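Local structure of esterase (Rhizomucor miehei, 4WY5) at residues R316-Y319 and A320-N323; R305-I308 and N309-A313. The protein probably hydrolyses carboxylic esters, as a fungal carboxylesterase of the alpha/beta hydrolase fold. All coordinates share one frame; numbering follows the deposited sequence.

Interaction 1: residues R316-Y319 and A320-N323; sequences RDIY and AKYN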
ATOM      1  N   ARG A 316      -6.588  10.246   7.481  1.00 26.03           N
ATOM      2  CA  ARG A 316      -6.208  11.049   8.641  1.00 27.19           C
ATOM      3  C   ARG A 316      -5.064  12.019   8.309  1.00 26.68           C
ATOM      4  O   ARG A 316      -4.986  13.109   8.874  1.00 28.43           O
ATOM      5  CB  ARG A 316      -5.868  10.120   9.816  1.00 29.94           C
ATOM      6  CG  ARG A 316      -7.135   9.369  10.331  1.00 26.23           C
ATOM      7  CD  ARG A 316      -6.885   8.399  11.507  1.00 27.88           C
ATOM      8  NE  ARG A 316      -6.281   9.064  12.662  1.00 39.85           N
ATOM      9  CZ  ARG A 316      -6.950   9.783  13.566  1.00 40.21           C
ATOM     10  NH1 ARG A 316      -8.261   9.958  13.454  1.00 33.81           N
ATOM     11  NH2 ARG A 316      -6.302  10.350  14.573  1.00 39.61           N
ATOM     12  N   ASP A 317      -4.235  11.659   7.338  1.00 26.76           N
ATOM     13  CA  ASP A 317      -3.190  12.560   6.829  1.00 28.92           C
ATOM     14  C   ASP A 317      -3.791  13.775   6.102  1.00 30.48           C
ATOM     15  O   ASP A 317      -3.339  14.910   6.285  1.00 33.11           O
ATOM     16  CB  ASP A 317      -2.241  11.789   5.896  1.00 33.78           C
ATOM     17  CG  ASP A 317      -1.073  12.640   5.392  1.00 39.37           C
ATOM     18  OD1 ASP A 317       0.019  12.623   6.009  1.00 37.14           O
ATOM     19  OD2 ASP A 317      -1.246  13.316   4.352  1.00 36.11           O
ATOM     20  N   ILE A 318      -4.790  13.520   5.259  1.00 28.93           N
ATOM     21  CA  ILE A 318      -5.482  14.569   4.500  1.00 30.61           C
ATOM     22  C   ILE A 318      -6.305  15.509   5.401  1.00 32.44           C
ATOM     23  O   ILE A 318      -6.253  16.739   5.267  1.00 30.58           O
ATOM     24  CB  ILE A 318      -6.422  13.951   3.442  1.00 24.76           C
ATOM     25  CG1 ILE A 318      -5.606  13.262   2.348  1.00 23.85           C
ATOM     26  CG2 ILE A 318      -7.289  15.026   2.800  1.00 22.95           C
ATOM     27  CD1 ILE A 318      -4.741  14.217   1.520  1.00 20.10           C
ATOM     28  N   TYR A 319      -7.081  14.911   6.299  1.00 29.45           N
ATOM     29  CA  TYR A 319      -7.963  15.657   7.190  1.00 32.53           C
ATOM     30  C   TYR A 319      -7.181  16.608   8.126  1.00 37.27           C
ATOM     31  O   TYR A 319      -7.657  17.689   8.473  1.00 34.41           O
ATOM     32  CB  TYR A 319      -8.810  14.688   8.031  1.00 26.14           C
ATOM     33  CG  TYR A 319      -9.940  13.950   7.316  1.00 25.88           C
ATOM     34  CD1 TYR A 319     -10.662  14.540   6.275  1.00 23.54           C
ATOM     35  CD2 TYR A 319     -10.320  12.669   7.734  1.00 20.91           C
ATOM     36  CE1 TYR A 319     -11.726  13.851   5.639  1.00 18.38           C
ATOM     37  CE2 TYR A 319     -11.364  11.985   7.125  1.00 17.37           C
ATOM     38  CZ  TYR A 319     -12.062  12.574   6.081  1.00 20.80           C
ATOM     39  OH  TYR A 319     -13.097  11.877   5.499  1.00 15.12           O
ATOM     40  N   ALA A 320      -5.979  16.204   8.531  1.00 33.96           N
ATOM     41  CA  ALA A 320      -5.202  16.987   9.492  1.00 35.29           C
ATOM     42  C   ALA A 320      -4.792  18.363   8.927  1.00 43.58           C
ATOM     43  O   ALA A 320      -4.508  19.285   9.701  1.00 38.61           O
ATOM     44  CB  ALA A 320      -3.977  16.209   9.945  1.00 25.55           C
ATOM     45  N   LYS A 321      -4.766  18.502   7.594  1.00 43.61           N
ATOM     46  CA  LYS A 321      -4.452  19.791   6.946  1.00 42.49           C
ATOM     47  C   LYS A 321      -5.591  20.813   7.048  1.00 44.48           C
ATOM     48  O   LYS A 321      -5.418  21.963   6.642  1.00 43.71           O
ATOM     49  CB  LYS A 321      -4.162  19.615   5.447  1.00 45.83           C
ATOM     50  CG  LYS A 321      -3.236  18.496   5.013  1.00 42.82           C
ATOM     51  CD  LYS A 321      -3.431  18.280   3.500  1.00 44.91           C
ATOM     52  CE  LYS A 321      -2.201  17.681   2.833  1.00 47.81           C
ATOM     53  NZ  LYS A 321      -1.001  18.565   2.962  1.00 59.29           N
ATOM     54  N   TYR A 322      -6.738  20.402   7.594  1.00 44.40           N
ATOM     55  CA  TYR A 322      -7.946  21.229   7.575  1.00 43.12           C
ATOM     56  C   TYR A 322      -8.531  21.399   8.961  1.00 45.21           C
ATOM     57  O   TYR A 322      -9.710  21.721   9.099  1.00 51.71           O
ATOM     58  CB  TYR A 322      -9.013  20.625   6.642  1.00 42.40           C
ATOM     59  CG  TYR A 322      -8.591  20.654   5.201  1.00 41.97           C
ATOM     60  CD1 TYR A 322      -8.546  21.849   4.495  1.00 44.52           C
ATOM     61  CD2 TYR A 322      -8.181  19.492   4.558  1.00 37.73           C
ATOM     62  CE1 TYR A 322      -8.126  21.885   3.171  1.00 42.75           C
ATOM     63  CE2 TYR A 322      -7.750  19.515   3.234  1.00 45.01           C
ATOM     64  CZ  TYR A 322      -7.726  20.715   2.547  1.00 43.48           C
ATOM     65  OH  TYR A 322      -7.307  20.748   1.238  1.00 42.27           O
ATOM     66  N   ASN A 323      -7.727  21.173   9.993  1.00 47.72           N
ATOM     67  CA  ASN A 323      -8.246  21.308  11.349  1.00 51.92           C
ATOM     68  C   ASN A 323      -7.496  22.377  12.133  1.00 59.32           C
ATOM     69  O   ASN A 323      -7.698  22.530  13.340  1.00 62.25           O
ATOM     70  CB  ASN A 323      -8.176  19.976  12.097  1.00 49.41           C
ATOM     71  CG  ASN A 323      -9.191  18.972  11.591  1.00 53.73           C
ATOM     72  OD1 ASN A 323      -9.834  19.191  10.556  1.00 48.80           O
ATOM     73  ND2 ASN A 323      -9.372  17.873  12.336  1.00 47.24           N
TER
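At the C-terminal end of helix 302-319, the last helix of this alpha/beta hydrolase, and in the residues that follow, the hydrogen-bond spacing changes where Arg316 to Tyr319 meet Ala320 to Tyr322. Ala320 N still reaches back four residues to Arg316 O, at 3.3 Å, with an N-H...O angle of 141°. The next two bonds span three residues, the spacing of a 3-10 turn: Lys321 N donates to Ile318 O at 3.3 Å, and Tyr322 N to Tyr319 O at 3.0 Å. Side chains close over these same carbonyls. The aliphatic part of Lys321 lies against Ile318 O, with CG 3.5 Å from it, before the chain bends at its last torsion (chi4 -61°). Outside the turn, Tyr319 is packed against Pro81 and Leu83 of strand 80-86, placing the helix end against the central sheet, while Lys184 makes a cation-pi contact with Tyr322. Lys321 CB lies over one face of the Tyr322 ring, displaced toward its rim. The ring itself comes obliquely to the same carbonyl as the lysine chain, Tyr322 CD2 standing 3.4 Å from Ile318 O.

Interaction 2: residues R305-I308 and N309-A313; sequences RFTI and NTIVA
Thr310 reaches across one helical turn to Phe306 with its hydroxyl, and OG1 sits 3.4 Å above the plane of the phenyl ring, over its centre. With OG1 beside its own backbone N (chi1 -61°), the threonine also donates to Phe306 O, Thr310 OG1 being 2.7 Å from that oxygen and above the carbonyl plane. Phe306 O is gripped twice, since Thr310 N donates to it as well, at 2.9 Å. Arg305 and Asn309 run side by side in the same direction, CG of Arg305 4.1 Å from ND2 of Asn309, with guanidinium and amide planes turned 60° apart. That amide nitrogen bonds to Asp317 of the second subunit, whose Thr310 meets both Phe306 and Thr310. Thr307 and Ile311 meet at an angle through CG2 and CD1, 4.2 Å apart, and both pack on Phe257 of strand 254-259, while the Thr307 hydroxyl bonds to Gln303 O. Ile308 CG2 and Val312 CG2 approach to 4.4 Å, and both residues touch helix 100-110. The i to i+4 backbone bonds are those of an alpha-helix; its neighbours place it against the central sheet of the alpha/beta hydrolase fold, where it also forms part of the dimer contact.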
ATOM      1  N   ARG A 305      -7.038  -6.543   5.796  1.00 18.84           N
ATOM      2  CA  ARG A 305      -6.545  -5.746   6.928  1.00 20.84           C
ATOM      3  C   ARG A 305      -5.592  -4.602   6.470  1.00 16.70           C
ATOM      4  O   ARG A 305      -5.741  -3.452   6.879  1.00 16.60           O
ATOM      5  CB  ARG A 305      -5.851  -6.682   7.936  1.00 21.53           C
ATOM      6  CG  ARG A 305      -5.460  -6.070   9.275  1.00 23.51           C
ATOM      7  CD  ARG A 305      -4.961  -7.138  10.285  1.00 29.46           C
ATOM      8  NE  ARG A 305      -3.840  -7.949   9.786  1.00 32.65           N
ATOM      9  CZ  ARG A 305      -3.928  -9.232   9.411  1.00 37.50           C
ATOM     10  NH1 ARG A 305      -5.087  -9.886   9.490  1.00 35.35           N
ATOM     11  NH2 ARG A 305      -2.848  -9.875   8.967  1.00 28.18           N
ATOM     12  N   PHE A 306      -4.641  -4.916   5.597  1.00 18.41           N
ATOM     13  CA  PHE A 306      -3.726  -3.907   5.044  1.00 18.23           C
ATOM     14  C   PHE A 306      -4.519  -2.773   4.384  1.00 18.76           C
ATOM     15  O   PHE A 306      -4.268  -1.603   4.626  1.00 20.14           O
ATOM     16  CB  PHE A 306      -2.763  -4.558   4.025  1.00 15.12           C
ATOM     17  CG  PHE A 306      -2.023  -3.566   3.144  1.00 17.35           C
ATOM     18  CD1 PHE A 306      -0.817  -2.984   3.557  1.00 15.90           C
ATOM     19  CD2 PHE A 306      -2.532  -3.213   1.901  1.00 14.81           C
ATOM     20  CE1 PHE A 306      -0.134  -2.064   2.741  1.00 13.08           C
ATOM     21  CE2 PHE A 306      -1.868  -2.292   1.080  1.00 14.07           C
ATOM     22  CZ  PHE A 306      -0.663  -1.714   1.503  1.00 15.35           C
ATOM     23  N   THR A 307      -5.520  -3.122   3.589  1.00 20.05           N
ATOM     24  CA  THR A 307      -6.190  -2.113   2.777  1.00 19.49           C
ATOM     25  C   THR A 307      -7.026  -1.190   3.654  1.00 18.79           C
ATOM     26  O   THR A 307      -6.998   0.034   3.467  1.00 20.14           O
ATOM     27  CB  THR A 307      -7.064  -2.760   1.681  1.00 19.58           C
ATOM     28  OG1 THR A 307      -6.250  -3.645   0.893  1.00 15.06           O
ATOM     29  CG2 THR A 307      -7.671  -1.693   0.790  1.00 16.94           C
ATOM     30  N   ILE A 308      -7.724  -1.749   4.642  1.00 20.19           N
ATOM     31  CA  ILE A 308      -8.466  -0.900   5.591  1.00 17.84           C
ATOM     32  C   ILE A 308      -7.523   0.049   6.362  1.00 18.17           C
ATOM     33  O   ILE A 308      -7.718   1.264   6.339  1.00 19.34           O
ATOM     34  CB  ILE A 308      -9.277  -1.745   6.600  1.00 18.15           C
ATOM     35  CG1 ILE A 308     -10.453  -2.436   5.894  1.00 20.58           C
ATOM     36  CG2 ILE A 308      -9.812  -0.863   7.725  1.00 16.42           C
ATOM     37  CD1 ILE A 308     -11.457  -1.457   5.268  1.00 15.34           C
ATOM     38  N   ASN A 309      -6.475  -0.488   6.991  1.00 17.60           N
ATOM     39  CA  ASN A 309      -5.536   0.351   7.742  1.00 21.78           C
ATOM     40  C   ASN A 309      -4.851   1.433   6.895  1.00 20.35           C
ATOM     41  O   ASN A 309      -4.613   2.542   7.371  1.00 22.33           O
ATOM     42  CB  ASN A 309      -4.441  -0.507   8.401  1.00 19.68           C
ATOM     43  CG  ASN A 309      -4.972  -1.368   9.533  1.00 25.48           C
ATOM     44  OD1 ASN A 309      -6.109  -1.199   9.974  1.00 21.75           O
ATOM     45  ND2 ASN A 309      -4.124  -2.271  10.045  1.00 29.24           N
ATOM     46  N   THR A 310      -4.545   1.107   5.642  1.00 19.34           N
ATOM     47  CA  THR A 310      -3.815   2.013   4.758  1.00 19.16           C
ATOM     48  C   THR A 310      -4.699   3.191   4.293  1.00 18.78           C
ATOM     49  O   THR A 310      -4.236   4.331   4.216  1.00 16.74           O
ATOM     50  CB  THR A 310      -3.247   1.229   3.543  1.00 19.40           C
ATOM     51  OG1 THR A 310      -2.346   0.211   4.013  1.00 15.73           O
ATOM     52  CG2 THR A 310      -2.505   2.148   2.588  1.00 16.79           C
ATOM     53  N   ILE A 311      -5.960   2.899   3.968  1.00 18.01           N
ATOM     54  CA  ILE A 311      -6.951   3.939   3.717  1.00 20.68           C
ATOM     55  C   ILE A 311      -7.138   4.851   4.942  1.00 21.31           C
ATOM     56  O   ILE A 311      -7.127   6.084   4.822  1.00 20.95           O
ATOM     57  CB  ILE A 311      -8.338   3.337   3.344  1.00 21.99           C
ATOM     58  CG1 ILE A 311      -8.286   2.596   2.002  1.00 15.67           C
ATOM     59  CG2 ILE A 311      -9.416   4.427   3.285  1.00 15.55           C
ATOM     60  CD1 ILE A 311      -9.615   1.911   1.651  1.00 16.75           C
ATOM     61  N   VAL A 312      -7.268   4.252   6.122  1.00 18.26           N
ATOM     62  CA  VAL A 312      -7.478   5.042   7.336  1.00 18.70           C
ATOM     63  C   VAL A 312      -6.332   6.028   7.563  1.00 25.11           C
ATOM     64  O   VAL A 312      -6.569   7.189   7.906  1.00 23.26           O
ATOM     65  CB  VAL A 312      -7.655   4.127   8.581  1.00 21.82           C
ATOM     66  CG1 VAL A 312      -7.515   4.908   9.889  1.00 20.02           C
ATOM     67  CG2 VAL A 312      -9.011   3.423   8.522  1.00 22.88           C
ATOM     68  N   ALA A 313      -5.094   5.586   7.337  1.00 23.13           N
ATOM     69  CA  ALA A 313      -3.947   6.464   7.563  1.00 22.48           C
ATOM     70  C   ALA A 313      -3.870   7.603   6.533  1.00 23.81           C
ATOM     71  O   ALA A 313      -3.433   8.708   6.862  1.00 25.19           O
ATOM     72  CB  ALA A 313      -2.652   5.654   7.559  1.00 23.94           C
TER

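Following the chain from the N terminus, both contacts come late, on helix 302-319, after the last strands of the sheet. Interaction 2 comes first and is complete before interaction 1 begins, so the two stand in series, neither nesting nor crossing, with centres about 16 Å apart. Neither closes a long loop: each joins neighbouring parts of one continuous stretch. Interaction 2 packs the helix on strand 254-259 and helix 100-110, and interaction 1 extends the packing to strand 80-86. The dimer brings the two regions together, since Asp317 of interaction 1 faces Asn309 and Arg305 of the second subunit, residues belonging to its copy of interaction 2.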